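Local atomic coordinates of glycoside hydrolase family protein (Novosphingobium sp. PP1Y, PDB entry 6Q2F), a protein that acts as an alpha-L-rhamnosidase, probably hydrolysing the glycosidic bond that holds terminal alpha-L-rhamnose on glycoside substrates. Residues L150-W155 against G444-G449; D465-E470 against G508-T513. All blocks are in the same frame, centred on the assembly; numbering follows the deposited sequence.

Contact 1 (L150-W155 against G444-G449); sequences LKKLVW and GYSLLG
The antiparallel ladder that pairs Lys151-Val154 with Gly444-Leu447 belongs to a four-stranded beta sheet inserted into the chain between strand 127-131 and helix 469-487. Backbone bonds join Lys152 with Ser446 in both directions, and the hydrogen-bonded pair Val154 with Gly444 is tighter: Gly444 N reaches Val154 O at 2.8 Å, almost straight at 177°. Where strand 436-447 ends, Leu150 O takes two donors, Leu448 N at 3.1 Å and a water at 2.7 Å that also accepts from Gly449 N, which carries the pairing two residues past the strand.

On one side of the sheet Lys151 runs alongside Tyr445, the two chains pointing the same way. Its CD lies over one face of the tyrosine ring, 3.6 Å from the centroid and offset toward the rim, a CH-pi contact. The lysine chain is extended until a bend at its last torsion (chi4 74°), beyond which NZ makes a salt bridge with Asp465 and also donates to Gly149 O.

Lys152 and Ser446 share the other face. The chain of Lys152 bends at its end toward the partner strand, where NZ donates to Ser446 OG at 2.7 Å. The carbonyls of Thr176 and Gly178 also accept from this buried ammonium, so several oxygens grip it. Leu448 CD1 packs on Lys152 CB at 3.7 Å, covering the start of the chain.

Strand 151-160 is an outermost strand of this sheet. Strand 436-447 separates it from 206-217, whose Val209 touches both Leu153 and Tyr445, while the Tyr445 ring meets that of Trp512 with planes at about 20°.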
# COMPACT_ATOMS: atom_id res chain seq x y z
N LEU A 150 -8.31 -1.21 20.97
CA LEU A 150 -9.16 -0.49 20.03
C LEU A 150 -10.60 -0.53 20.51
O LEU A 150 -11.07 -1.54 21.03
CB LEU A 150 -9.05 -1.10 18.64
CG LEU A 150 -7.75 -0.80 17.87
CD1 LEU A 150 -7.56 -1.85 16.78
CD2 LEU A 150 -7.83 0.60 17.27
N LYS A 151 -11.31 0.59 20.35
CA LYS A 151 -12.64 0.79 20.93
C LYS A 151 -13.65 1.18 19.86
O LYS A 151 -13.34 1.94 18.94
CB LYS A 151 -12.63 1.88 21.99
CG LYS A 151 -11.73 1.61 23.17
CD LYS A 151 -11.53 2.90 23.95
CE LYS A 151 -10.45 2.76 24.99
NZ LYS A 151 -9.11 2.76 24.33
N LYS A 152 -14.88 0.71 20.03
CA LYS A 152 -16.01 1.10 19.21
C LYS A 152 -17.11 1.66 20.10
O LYS A 152 -17.30 1.19 21.23
CB LYS A 152 -16.58 -0.09 18.43
CG LYS A 152 -16.99 -1.23 19.38
CD LYS A 152 -17.95 -2.18 18.77
CE LYS A 152 -18.49 -3.12 19.82
NZ LYS A 152 -17.44 -3.93 20.48
N LEU A 153 -17.84 2.63 19.57
CA LEU A 153 -18.97 3.21 20.30
C LEU A 153 -20.13 2.21 20.36
O LEU A 153 -20.43 1.53 19.38
CB LEU A 153 -19.40 4.51 19.61
CG LEU A 153 -20.30 5.51 20.35
CD1 LEU A 153 -19.57 6.16 21.52
CD2 LEU A 153 -20.82 6.58 19.38
N VAL A 154 -20.78 2.13 21.52
CA VAL A 154 -21.97 1.29 21.73
C VAL A 154 -22.96 2.10 22.55
O VAL A 154 -22.61 3.12 23.15
CB VAL A 154 -21.66 -0.05 22.45
CG1 VAL A 154 -20.90 -1.02 21.52
CG2 VAL A 154 -20.87 0.22 23.70
N TRP A 155 -24.21 1.64 22.59
CA TRP A 155 -25.22 2.45 23.24
C TRP A 155 -26.42 1.62 23.62
O TRP A 155 -26.70 0.58 23.00
CB TRP A 155 -25.68 3.61 22.34
CG TRP A 155 -26.19 3.15 21.02
CD1 TRP A 155 -27.47 2.85 20.70
CD2 TRP A 155 -25.41 2.92 19.84
NE1 TRP A 155 -27.54 2.44 19.38
CE2 TRP A 155 -26.29 2.48 18.84
CE3 TRP A 155 -24.05 3.05 19.55
CZ2 TRP A 155 -25.86 2.17 17.54
CZ3 TRP A 155 -23.62 2.73 18.25
CH2 TRP A 155 -24.52 2.29 17.27
N GLY A 444 -21.55 4.29 25.45
CA GLY A 444 -20.38 3.71 26.08
C GLY A 444 -19.43 3.26 25.00
O GLY A 444 -19.64 3.55 23.82
N TYR A 445 -18.36 2.57 25.39
CA TYR A 445 -17.51 1.92 24.41
C TYR A 445 -17.19 0.51 24.87
O TYR A 445 -17.33 0.15 26.05
CB TYR A 445 -16.22 2.71 24.14
CG TYR A 445 -15.21 2.73 25.27
CD1 TYR A 445 -14.35 1.65 25.47
CD2 TYR A 445 -15.12 3.82 26.13
CE1 TYR A 445 -13.42 1.66 26.51
CE2 TYR A 445 -14.19 3.85 27.15
CZ TYR A 445 -13.35 2.77 27.35
OH TYR A 445 -12.43 2.80 28.38
N SER A 446 -16.76 -0.29 23.91
CA SER A 446 -16.30 -1.64 24.18
C SER A 446 -15.23 -1.98 23.15
O SER A 446 -14.93 -1.18 22.26
CB SER A 446 -17.47 -2.62 24.16
OG SER A 446 -18.00 -2.74 22.86
N LEU A 447 -14.64 -3.16 23.29
CA LEU A 447 -13.46 -3.52 22.52
C LEU A 447 -13.80 -4.12 21.16
O LEU A 447 -14.81 -4.82 21.00
CB LEU A 447 -12.61 -4.52 23.31
CG LEU A 447 -12.10 -3.97 24.64
CD1 LEU A 447 -11.09 -4.92 25.23
CD2 LEU A 447 -11.49 -2.55 24.44
N LEU A 448 -12.95 -3.83 20.17
CA LEU A 448 -12.95 -4.57 18.91
C LEU A 448 -12.40 -5.99 19.11
O LEU A 448 -12.87 -6.93 18.46
CB LEU A 448 -12.10 -3.86 17.87
CG LEU A 448 -12.77 -3.16 16.71
CD1 LEU A 448 -13.65 -2.05 17.25
CD2 LEU A 448 -11.68 -2.59 15.77
N GLY A 449 -11.39 -6.13 19.96
CA GLY A 449 -10.72 -7.38 20.18
C GLY A 449 -9.61 -7.73 19.22
O GLY A 449 -9.00 -8.80 19.37
O HOH W 1 -9.93 -3.99 21.08

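Contact 2 (D465-E470 against G508-T513)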
# COMPACT_ATOMS: atom_id res chain seq x y z
N ASP A 465 -4.98 1.09 21.14
CA ASP A 465 -5.88 2.13 20.64
C ASP A 465 -5.10 3.14 19.80
O ASP A 465 -4.31 3.91 20.33
CB ASP A 465 -6.59 2.80 21.83
CG ASP A 465 -7.50 3.96 21.41
OD1 ASP A 465 -7.45 4.36 20.22
OD2 ASP A 465 -8.25 4.46 22.27
N LYS A 466 -5.30 3.11 18.48
CA LYS A 466 -4.48 3.88 17.56
C LYS A 466 -4.75 5.38 17.63
O LYS A 466 -3.97 6.16 17.07
CB LYS A 466 -4.70 3.37 16.13
CG LYS A 466 -4.58 1.84 15.96
CD LYS A 466 -3.11 1.41 15.88
CE LYS A 466 -2.99 -0.13 15.79
NZ LYS A 466 -2.57 -0.76 17.09
N PHE A 467 -5.83 5.79 18.29
CA PHE A 467 -6.18 7.20 18.42
C PHE A 467 -5.73 7.82 19.74
O PHE A 467 -5.98 9.01 19.96
CB PHE A 467 -7.69 7.37 18.24
CG PHE A 467 -8.26 6.60 17.07
CD1 PHE A 467 -7.84 6.88 15.78
CD2 PHE A 467 -9.23 5.62 17.27
CE1 PHE A 467 -8.35 6.19 14.70
CE2 PHE A 467 -9.74 4.92 16.19
CZ PHE A 467 -9.29 5.19 14.90
N ASP A 468 -5.08 7.05 20.60
CA ASP A 468 -4.70 7.47 21.95
C ASP A 468 -3.18 7.50 22.05
O ASP A 468 -2.55 6.46 22.23
CB ASP A 468 -5.31 6.54 23.00
CG ASP A 468 -5.07 7.03 24.43
OD1 ASP A 468 -3.92 7.31 24.80
OD2 ASP A 468 -6.07 7.15 25.18
N GLY A 469 -2.61 8.71 21.98
CA GLY A 469 -1.16 8.84 21.92
C GLY A 469 -0.45 8.25 23.13
O GLY A 469 0.62 7.64 23.01
N GLU A 470 -1.01 8.47 24.33
CA GLU A 470 -0.40 7.92 25.52
C GLU A 470 -0.38 6.39 25.49
O GLU A 470 0.60 5.77 25.89
CB GLU A 470 -1.13 8.42 26.77
CG GLU A 470 -0.69 7.72 28.05
CD GLU A 470 0.78 7.97 28.38
OE1 GLU A 470 1.36 8.99 27.90
OE2 GLU A 470 1.35 7.16 29.13
N GLY A 508 -9.16 -3.60 11.86
CA GLY A 508 -10.60 -3.46 12.05
C GLY A 508 -11.02 -2.01 12.13
O GLY A 508 -10.23 -1.09 11.92
N GLU A 509 -12.30 -1.80 12.46
CA GLU A 509 -12.92 -0.47 12.35
C GLU A 509 -13.23 0.06 13.74
O GLU A 509 -14.27 -0.27 14.31
CB GLU A 509 -14.18 -0.54 11.49
CG GLU A 509 -13.99 -1.20 10.10
CD GLU A 509 -12.75 -0.68 9.38
OE1 GLU A 509 -12.47 0.53 9.47
OE2 GLU A 509 -12.05 -1.50 8.74
N ALA A 510 -12.33 0.88 14.27
CA ALA A 510 -12.51 1.50 15.57
C ALA A 510 -12.96 2.95 15.40
O ALA A 510 -12.54 3.65 14.47
CB ALA A 510 -11.21 1.45 16.37
N ASN A 511 -13.85 3.41 16.29
CA ASN A 511 -14.38 4.75 16.11
C ASN A 511 -14.62 5.46 17.43
O ASN A 511 -15.48 6.35 17.50
CB ASN A 511 -15.68 4.74 15.29
CG ASN A 511 -16.85 4.11 16.05
OD1 ASN A 511 -16.71 3.59 17.16
ND2 ASN A 511 -18.03 4.16 15.44
N TRP A 512 -13.93 5.06 18.50
CA TRP A 512 -13.99 5.80 19.75
C TRP A 512 -12.62 5.79 20.42
O TRP A 512 -11.85 4.83 20.29
CB TRP A 512 -15.04 5.25 20.74
CG TRP A 512 -15.03 6.04 22.02
CD1 TRP A 512 -14.46 5.68 23.19
CD2 TRP A 512 -15.54 7.37 22.21
NE1 TRP A 512 -14.61 6.67 24.13
CE2 TRP A 512 -15.26 7.73 23.54
CE3 TRP A 512 -16.22 8.28 21.39
CZ2 TRP A 512 -15.65 8.96 24.08
CZ3 TRP A 512 -16.59 9.50 21.91
CH2 TRP A 512 -16.31 9.83 23.25
N THR A 513 -12.33 6.87 21.12
CA THR A 513 -11.15 6.93 21.96
C THR A 513 -11.49 7.90 23.08
O THR A 513 -12.28 8.83 22.86
CB THR A 513 -9.90 7.35 21.15
OG1 THR A 513 -8.70 7.07 21.88
CG2 THR A 513 -9.95 8.84 20.77
O HOH W 2 -10.02 2.97 19.50
O HOH W 3 -8.00 9.08 23.60
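Asp465 and Thr513 join the lead-in to helix 469-487 to the loop after strand 497-502, one of the parallel strands of the (beta/alpha)8 barrel. Asp465 opens an Asx turn overlapping a type I beta turn that ends at Asp468, the N-cap of the helix.

The packed part centres on Phe467 and Thr513. The phenylalanine turns its ring edge to the loop: CE2 lies 3.8 Å from Ala510 CB, and the Ala510 carbonyl O meets the rim near the ring plane, 3.5 Å from the same CE2. Further back, Phe467 CB rests on Thr513 CG2 at 3.7 Å. The threonine thus splits its branches, methyl to the phenylalanine and hydroxyl to the aspartate. With OG1 anti to the backbone N (chi1 -165°), the hydroxyl donates to Asp465 OD2 at 2.7 Å, on the syn side and 28° out of the carboxylate plane. OD1 of the same carboxylate accepts Phe467 N at 2.9 Å from the anti side, so bonds to both oxygens restrain its rotation. OD2 has Lys151 as a second, charged partner.

Toward Asp468 the contact loosens and becomes partly exposed: direct contact thins to Asp468 CB beside the threonine hydroxyl, and water takes over the polar bridging. Asp468 spends OD1 on capping Ala471 N, where the helix start would probably stabilise its negative charge. Between Asp465 and the loop one water donates to Trp512 O and weakly to Asp465 OD1; another donates to Asp468 OD2 at 3.2 Å and to Thr513 OG1 at 2.7 Å, so the threonine hydroxyl accepts from water while it donates to Asp465.

From the N terminus, the chain leaves barrel strand 127-131, enters strand 151-160, and returns 289 residues later through 436-447, where contact 1 closes the large inserted beta region. Contact 2 follows in series: it closes a much shorter loop, its ends 38 residues apart, running through helix 469-487 and strand 497-502 to the loop at 508-513. The two neither nest nor cross, yet their centres are only 10 Å apart. Residues 508-513 lie along the edge strand, with Asn511 OD1 probably accepting from Leu153 N at 2.8 Å. Together the two contacts fasten the inserted sheet to the barrel, through the same loop that begins with the sodium-binding Asp503 and Ser504.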